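Local coordinates for protein BamaA.19900.a (Balamuthia mandrillaris, PDB 6VZZ) that probably catalyses the phosphorylation of glucose as a glucokinase of the actin-like ATPase clan, and binds beta-D-glucopyranose, at residues 184-189 and 331-336; 40-45 and 377-382. All coordinates share one frame; numbering follows the deposited sequence.

Overall arrangement
Contact 1 pairs the parallel strands within 184-189 and 331-336, inside a six-stranded sheet, while contact 2 sets segment 40-45, whose residues 40-43 are strand in a separate five-stranded sheet, against the start of the C-terminal helix. Their centres lie about 17 Å apart and their nearest atoms about 4 Å apart, without touching. Helix 146-159 connects them: T150 packs on V188 of contact 1 and hydrogen-bonds N381 of contact 2. Q374 makes a second connection, bonding both G336 N and V378 O. The side chains of L189 and N381 lie about 9 Å and 7 Å from a bound glucose, without a residue of either contact lining its pocket; the calcium ion at D184 marks one end of contact 1.

Contact 1: 184-189 and 331-336; sequences DHYLVL and GMLLAG. With CA (calcium ion), chain E.
The side chains of L187 and M332 stand abreast on one face of the sheet, where L187 CB lies 4.0 Å from M332 CB. L189 joins them there, its CD1 branch 4.2 Å from M332 CB, while its CB meets the CD2 methyl of L334. From their beta-carbons these groups diverge: M332 runs outward as an extended chain, and helix 303-327 closes over it and over both leucines, with L323 on L187 and L316 on L189.

Y186, V188 and L333 occupy the reverse face. The Y186 ring, with CG anti to its carbonyl carbon (chi1 -71°), leans across the gap to the bare backbone of G331, so that CD1 comes within 3.6 Å of G331 CA; the amide N of M332 lies at the ring edge. The CD1 methyl of L333 reaches to 4.0 Å from Y186 CB, at the root of the side chain. V188 CG1 packs against A335 CB, and helix 146-159 covers this side through C151 on V188 and V154 on L333.

Between these two apolar layers run the backbone bonds of a parallel pair, the axes of strands 186-189 and 331-335 lying 18° apart. L187 N gives to G331 O at 3.0 Å and L333 N to L187 O at 2.8 Å; L189 N and A335 N continue the pattern. At the N-terminal end D184 divides its carboxylate: OD1 binds the calcium ion at 2.7 Å, alongside P183 O and two waters, whereas OD2 forms a salt bridge to R330, just ahead of G331. The chemistry is thus that of a central strand pair in an actin-like domain, with four backbone hydrogen bonds joining the strands, hydrocarbon on both faces, and an ionic junction tying the metal-bound loop before strand 186-189 to the residue preceding strand 331-335.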
loop_
_atom_site.group_PDB
_atom_site.type_symbol
_atom_site.label_atom_id
_atom_site.label_comp_id
_atom_site.label_asym_id
_atom_site.label_seq_id
_atom_site.Cartn_x
_atom_site.Cartn_y
_atom_site.Cartn_z
ATOM N N ASP A 184 -6.922 5.498 -13.635
ATOM C CA ASP A 184 -7.125 4.872 -12.334
ATOM C C ASP A 184 -5.749 4.449 -11.836
ATOM O O ASP A 184 -4.733 4.819 -12.429
ATOM C CB ASP A 184 -8.131 3.717 -12.438
ATOM C CG ASP A 184 -9.527 4.195 -12.824
ATOM O OD1 ASP A 184 -10.018 5.191 -12.236
ATOM O OD2 ASP A 184 -10.139 3.586 -13.727
ATOM N N HIS A 185 -5.688 3.708 -10.729
ATOM C CA HIS A 185 -4.394 3.264 -10.230
ATOM C C HIS A 185 -4.017 1.947 -10.871
ATOM O O HIS A 185 -4.875 1.113 -11.162
ATOM C CB HIS A 185 -4.386 3.088 -8.715
ATOM C CG HIS A 185 -5.045 4.201 -7.976
ATOM N ND1 HIS A 185 -4.769 5.528 -8.227
ATOM C CD2 HIS A 185 -5.967 4.187 -6.988
ATOM C CE1 HIS A 185 -5.497 6.285 -7.428
ATOM N NE2 HIS A 185 -6.239 5.496 -6.673
ATOM N N TYR A 186 -2.715 1.750 -11.058
ATOM C CA TYR A 186 -2.193 0.496 -11.577
ATOM C C TYR A 186 -1.012 0.073 -10.722
ATOM O O TYR A 186 -0.154 0.897 -10.386
ATOM C CB TYR A 186 -1.793 0.622 -13.050
ATOM C CG TYR A 186 -2.982 0.743 -13.982
ATOM C CD1 TYR A 186 -3.559 -0.385 -14.550
ATOM C CD2 TYR A 186 -3.545 1.986 -14.277
ATOM C CE1 TYR A 186 -4.653 -0.290 -15.391
ATOM C CE2 TYR A 186 -4.642 2.093 -15.122
ATOM C CZ TYR A 186 -5.188 0.942 -15.676
ATOM O OH TYR A 186 -6.273 1.025 -16.515
ATOM N N LEU A 187 -0.999 -1.200 -10.339
ATOM C CA LEU A 187 0.104 -1.788 -9.597
ATOM C C LEU A 187 1.131 -2.336 -10.579
ATOM O O LEU A 187 0.775 -2.995 -11.559
ATOM C CB LEU A 187 -0.419 -2.899 -8.682
ATOM C CG LEU A 187 0.515 -3.681 -7.761
ATOM C CD1 LEU A 187 1.117 -2.793 -6.696
ATOM C CD2 LEU A 187 -0.236 -4.834 -7.113
ATOM N N VAL A 188 2.405 -2.046 -10.336
ATOM C CA VAL A 188 3.494 -2.574 -11.156
ATOM C C VAL A 188 4.378 -3.454 -10.281
ATOM O O VAL A 188 4.803 -3.031 -9.199
ATOM C CB VAL A 188 4.319 -1.452 -11.814
ATOM C CG1 VAL A 188 5.471 -2.045 -12.607
ATOM C CG2 VAL A 188 3.437 -0.580 -12.695
ATOM N N LEU A 189 4.644 -4.677 -10.746
ATOM C CA LEU A 189 5.493 -5.649 -10.059
ATOM C C LEU A 189 6.569 -6.146 -11.013
ATOM O O LEU A 189 6.305 -6.342 -12.204
ATOM C CB LEU A 189 4.695 -6.870 -9.541
ATOM C CG LEU A 189 3.450 -6.664 -8.676
ATOM C CD1 LEU A 189 2.221 -6.444 -9.536
ATOM C CD2 LEU A 189 3.247 -7.844 -7.765
ATOM N N GLY A 331 -5.791 -2.309 -12.314
ATOM C CA GLY A 331 -5.083 -3.338 -13.042
ATOM C C GLY A 331 -3.691 -3.466 -12.476
ATOM O O GLY A 331 -3.299 -2.734 -11.563
ATOM N N MET A 332 -2.946 -4.421 -13.031
ATOM C CA MET A 332 -1.567 -4.617 -12.616
ATOM C C MET A 332 -0.725 -5.050 -13.805
ATOM O O MET A 332 -1.226 -5.646 -14.760
ATOM C CB MET A 332 -1.451 -5.629 -11.471
ATOM C CG MET A 332 -2.280 -6.862 -11.645
ATOM S SD MET A 332 -2.042 -8.050 -10.303
ATOM C CE MET A 332 -2.788 -9.469 -11.084
ATOM N N LEU A 333 0.561 -4.723 -13.739
ATOM C CA LEU A 333 1.508 -5.000 -14.811
ATOM C C LEU A 333 2.663 -5.811 -14.244
ATOM O O LEU A 333 3.315 -5.376 -13.290
ATOM C CB LEU A 333 2.023 -3.700 -15.432
ATOM C CG LEU A 333 1.048 -2.850 -16.259
ATOM C CD1 LEU A 333 0.045 -2.079 -15.406
ATOM C CD2 LEU A 333 1.840 -1.905 -17.128
ATOM N N LEU A 334 2.899 -6.993 -14.812
ATOM C CA LEU A 334 4.101 -7.770 -14.518
ATOM C C LEU A 334 5.198 -7.321 -15.476
ATOM O O LEU A 334 5.064 -7.482 -16.694
ATOM C CB LEU A 334 3.839 -9.272 -14.655
ATOM C CG LEU A 334 2.708 -9.823 -13.765
ATOM C CD1 LEU A 334 2.468 -11.314 -13.982
ATOM C CD2 LEU A 334 3.024 -9.542 -12.309
ATOM N N ALA A 335 6.263 -6.739 -14.935
ATOM C CA ALA A 335 7.266 -6.067 -15.746
ATOM C C ALA A 335 8.643 -6.662 -15.495
ATOM O O ALA A 335 8.852 -7.440 -14.562
ATOM C CB ALA A 335 7.280 -4.562 -15.462
ATOM N N GLY A 336 9.580 -6.271 -16.343
ATOM C CA GLY A 336 10.962 -6.699 -16.321
ATOM C C GLY A 336 11.272 -7.593 -17.507
ATOM O O GLY A 336 10.393 -8.266 -18.058
HETATM CA CA CA E . -10.102 7.823 -11.687
HETATM O O HOH W 1 -9.212 10.445 -11.171
HETATM O O HOH W 2 -12.001 6.831 -10.747
#

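Contact 2: 40-45 and 377-382; sequences GVDIGG and PVNLNL
D42 meets the first turn of helix 380-389 and its N-cap through both arms of its carboxylate. N381 ND2 donates to D42 OD1 at 3.2 Å along an almost straight path (174° at the hydrogen), arriving from well above the carboxylate plane, 58° out of it, though the oxygen lies in the amide plane of N381. OD2 has a looser partner, a weak bond from N379 ND2 at 3.3 Å, and N379 OD1 is equally near to D42 OD2. With CG anti to the backbone N (chi1 173°), the carboxylate projects from the strand to these two amides. The CD2 methyl of L382 packs 3.8 Å from D42 CB and lies 3.7 Å from G40 O, against the strand backbone.

Further out, T150 of helix 146-159 bonds N381 OD1, consistent with the amide being turned with ND2 to D42. N379 is the N-cap residue of the helix, and its carbonyl O accepts from H383. The DIGG sequence of 42-45 matches the start of the phosphate-binding DxGGT motif of actin-like kinases. A carboxylate held mainly by N381, with a weak second bond from N379, is consistent with a strand end set in orientation to the C-terminal helix.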
loop_
_atom_site.group_PDB
_atom_site.type_symbol
_atom_site.label_atom_id
_atom_site.label_comp_id
_atom_site.label_asym_id
_atom_site.label_seq_id
_atom_site.Cartn_x
_atom_site.Cartn_y
_atom_site.Cartn_z
ATOM N N GLY A 40 21.173 7.793 -18.166
ATOM C CA GLY A 40 20.254 6.985 -17.381
ATOM C C GLY A 40 20.937 5.720 -16.911
ATOM O O GLY A 40 21.708 5.106 -17.652
ATOM N N VAL A 41 20.653 5.333 -15.667
ATOM C CA VAL A 41 21.295 4.178 -15.050
ATOM C C VAL A 41 20.241 3.307 -14.384
ATOM O O VAL A 41 19.365 3.815 -13.672
ATOM C CB VAL A 41 22.366 4.584 -14.020
ATOM C CG1 VAL A 41 23.128 3.348 -13.535
ATOM C CG2 VAL A 41 23.312 5.583 -14.624
ATOM N N ASP A 42 20.338 1.996 -14.610
ATOM C CA ASP A 42 19.505 0.981 -13.969
ATOM C C ASP A 42 20.425 0.166 -13.065
ATOM O O ASP A 42 21.156 -0.709 -13.538
ATOM C CB ASP A 42 18.821 0.109 -15.020
ATOM C CG ASP A 42 18.073 -1.078 -14.415
ATOM O OD1 ASP A 42 17.829 -1.095 -13.187
ATOM O OD2 ASP A 42 17.715 -2.004 -15.179
ATOM N N ILE A 43 20.406 0.457 -11.768
ATOM C CA ILE A 43 21.229 -0.263 -10.802
ATOM C C ILE A 43 20.367 -1.375 -10.219
ATOM O O ILE A 43 19.519 -1.136 -9.354
ATOM C CB ILE A 43 21.771 0.657 -9.710
ATOM C CG1 ILE A 43 22.651 1.749 -10.313
ATOM C CG2 ILE A 43 22.552 -0.157 -8.700
ATOM C CD1 ILE A 43 23.135 2.778 -9.291
ATOM N N GLY A 44 20.570 -2.602 -10.709
ATOM C CA GLY A 44 19.885 -3.752 -10.156
ATOM C C GLY A 44 20.690 -4.417 -9.055
ATOM O O GLY A 44 21.833 -4.070 -8.775
ATOM N N GLY A 45 20.068 -5.403 -8.415
ATOM C CA GLY A 45 20.749 -6.112 -7.348
ATOM C C GLY A 45 21.894 -6.978 -7.823
ATOM O O GLY A 45 22.759 -7.331 -7.017
ATOM N N PRO A 377 11.483 -7.767 -24.590
ATOM C CA PRO A 377 12.535 -7.167 -23.760
ATOM C C PRO A 377 12.653 -5.683 -24.063
ATOM O O PRO A 377 12.774 -5.277 -25.218
ATOM C CB PRO A 377 13.803 -7.927 -24.171
ATOM C CG PRO A 377 13.340 -9.120 -24.906
ATOM C CD PRO A 377 12.027 -8.755 -25.532
ATOM N N VAL A 378 12.582 -4.875 -23.017
ATOM C CA VAL A 378 12.785 -3.440 -23.128
ATOM C C VAL A 378 13.084 -2.961 -21.717
ATOM O O VAL A 378 12.438 -3.391 -20.753
ATOM C CB VAL A 378 11.570 -2.725 -23.758
ATOM C CG1 VAL A 378 10.294 -3.021 -22.999
ATOM C CG2 VAL A 378 11.811 -1.233 -23.816
ATOM N N ASN A 379 14.105 -2.131 -21.556
ATOM C CA ASN A 379 14.496 -1.757 -20.203
ATOM C C ASN A 379 13.669 -0.538 -19.825
ATOM O O ASN A 379 14.017 0.603 -20.116
ATOM C CB ASN A 379 15.997 -1.525 -20.093
ATOM C CG ASN A 379 16.490 -1.678 -18.663
ATOM O OD1 ASN A 379 15.746 -1.425 -17.719
ATOM N ND2 ASN A 379 17.728 -2.115 -18.495
ATOM N N LEU A 380 12.524 -0.797 -19.202
ATOM C CA LEU A 380 11.624 0.281 -18.824
ATOM C C LEU A 380 12.254 1.182 -17.776
ATOM O O LEU A 380 11.948 2.378 -17.729
ATOM C CB LEU A 380 10.300 -0.303 -18.320
ATOM C CG LEU A 380 9.366 -0.887 -19.389
ATOM C CD1 LEU A 380 8.234 -1.676 -18.746
ATOM C CD2 LEU A 380 8.793 0.210 -20.267
ATOM N N ASN A 381 13.133 0.629 -16.934
ATOM C CA ASN A 381 13.840 1.435 -15.946
ATOM C C ASN A 381 14.669 2.519 -16.614
ATOM O O ASN A 381 14.685 3.670 -16.156
ATOM C CB ASN A 381 14.742 0.545 -15.092
ATOM C CG ASN A 381 13.965 -0.494 -14.319
ATOM O OD1 ASN A 381 12.745 -0.606 -14.462
ATOM N ND2 ASN A 381 14.666 -1.272 -13.501
ATOM N N LEU A 382 15.381 2.164 -17.688
ATOM C CA LEU A 382 16.222 3.136 -18.371
ATOM C C LEU A 382 15.380 4.216 -19.028
ATOM O O LEU A 382 15.740 5.399 -18.977
ATOM C CB LEU A 382 17.108 2.446 -19.406
ATOM C CG LEU A 382 18.226 1.554 -18.869
ATOM C CD1 LEU A 382 18.912 0.879 -20.022
ATOM C CD2 LEU A 382 19.219 2.367 -18.057
#